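Local atomic coordinates of replicative DNA helicase (Mycobacterium smegmatis, PDB entry 6OWN), a protein that carries an intein that probably excises itself and ligates the flanking helicase segments, a splicing reaction reversibly inhibited by zinc. Residues W14-M17 / G18-A21. Residues are numbered along the deposited sequence; the frame is centred on the assembly and turned at random.
Sequences WTTM and GDVA
Thr16 draws Asp19 and Val20 back over the end of strand 13-16, a compact example of how one carbonyl can accept two backbone N-H groups in a reversing chain. Val20 N, 3.0 Å from Thr16 O, lies almost in line with the carbonyl (C=O...N 168°), whereas Asp19 N stands 3.1 Å from Thr16 O, well above the carbonyl plane; both bonds are bent at the hydrogen (143° for Val20). The threonine hydroxyl adds two weak bonds to the turn: set between the backbone N and the carbonyl carbon (chi1 64°), OG1 donates to Asp19 OD2 at 2.8 Å and accepts from Asp19 N.

Packing is tight on the inner side. Thr15 CG2 lies 3.9 Å from Val20 CB, the two side chains crossing nearly at right angles, and both residues rest on Leu26. Val20 CG1 brushes Met17 SD more loosely at 4.3 Å; Val119 touches both side chains, and that of Met17 comes within about 4 Å of a bound zinc ion. The other side is open, with Asp19 exposed to solvent.

Met17 and Gly18 have the backbone angles of a type I beta turn, which opens the loop leading from strand 13-16 to strand 25-27 of the all-beta Hint fold of inteins.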
# COMPACT_ATOMS: atom_id res chain seq x y z
N TRP A 14 -9.64 5.81 -10.35
CA TRP A 14 -8.25 5.53 -10.03
C TRP A 14 -7.45 6.82 -9.90
O TRP A 14 -7.73 7.82 -10.57
CB TRP A 14 -7.60 4.64 -11.10
CG TRP A 14 -8.13 3.22 -11.13
CD1 TRP A 14 -9.15 2.75 -11.90
CD2 TRP A 14 -7.66 2.11 -10.35
NE1 TRP A 14 -9.35 1.41 -11.65
CE2 TRP A 14 -8.45 0.99 -10.70
CE3 TRP A 14 -6.66 1.95 -9.40
CZ2 TRP A 14 -8.26 -0.26 -10.13
CZ3 TRP A 14 -6.47 0.70 -8.83
CH2 TRP A 14 -7.27 -0.39 -9.19
N THR A 15 -6.44 6.78 -9.03
CA THR A 15 -5.39 7.80 -8.94
C THR A 15 -4.06 7.05 -8.77
O THR A 15 -3.99 5.83 -8.95
CB THR A 15 -5.66 8.80 -7.81
OG1 THR A 15 -4.76 9.90 -7.90
CG2 THR A 15 -5.50 8.15 -6.44
N THR A 16 -3.00 7.77 -8.43
CA THR A 16 -1.73 7.15 -8.10
C THR A 16 -1.21 7.75 -6.81
O THR A 16 -1.67 8.80 -6.35
CB THR A 16 -0.67 7.32 -9.22
OG1 THR A 16 -0.36 8.71 -9.38
CG2 THR A 16 -1.17 6.76 -10.55
N MET A 17 -0.22 7.07 -6.22
CA MET A 17 0.42 7.61 -5.03
C MET A 17 1.09 8.94 -5.34
O MET A 17 1.23 9.78 -4.45
CB MET A 17 1.42 6.60 -4.46
CG MET A 17 2.11 7.06 -3.18
SD MET A 17 0.93 7.46 -1.87
CE MET A 17 0.50 5.82 -1.27
N GLY A 18 1.49 9.15 -6.60
CA GLY A 18 2.11 10.41 -6.98
C GLY A 18 1.13 11.56 -7.04
O GLY A 18 1.50 12.71 -6.77
N ASP A 19 -0.14 11.28 -7.38
CA ASP A 19 -1.16 12.29 -7.64
C ASP A 19 -2.11 12.56 -6.47
O ASP A 19 -2.68 13.65 -6.40
CB ASP A 19 -2.02 11.88 -8.84
CG ASP A 19 -1.23 11.76 -10.12
OD1 ASP A 19 -0.33 12.59 -10.34
OD2 ASP A 19 -1.51 10.82 -10.90
N VAL A 20 -2.31 11.59 -5.58
CA VAL A 20 -3.36 11.73 -4.57
C VAL A 20 -3.01 12.88 -3.62
O VAL A 20 -1.85 13.06 -3.24
CB VAL A 20 -3.57 10.40 -3.83
CG1 VAL A 20 -2.31 10.00 -3.04
CG2 VAL A 20 -4.79 10.46 -2.92
N ALA A 21 -4.02 13.66 -3.24
CA ALA A 21 -3.83 14.84 -2.42
C ALA A 21 -4.61 14.72 -1.11
O ALA A 21 -5.62 14.01 -1.03
CB ALA A 21 -4.27 16.10 -3.17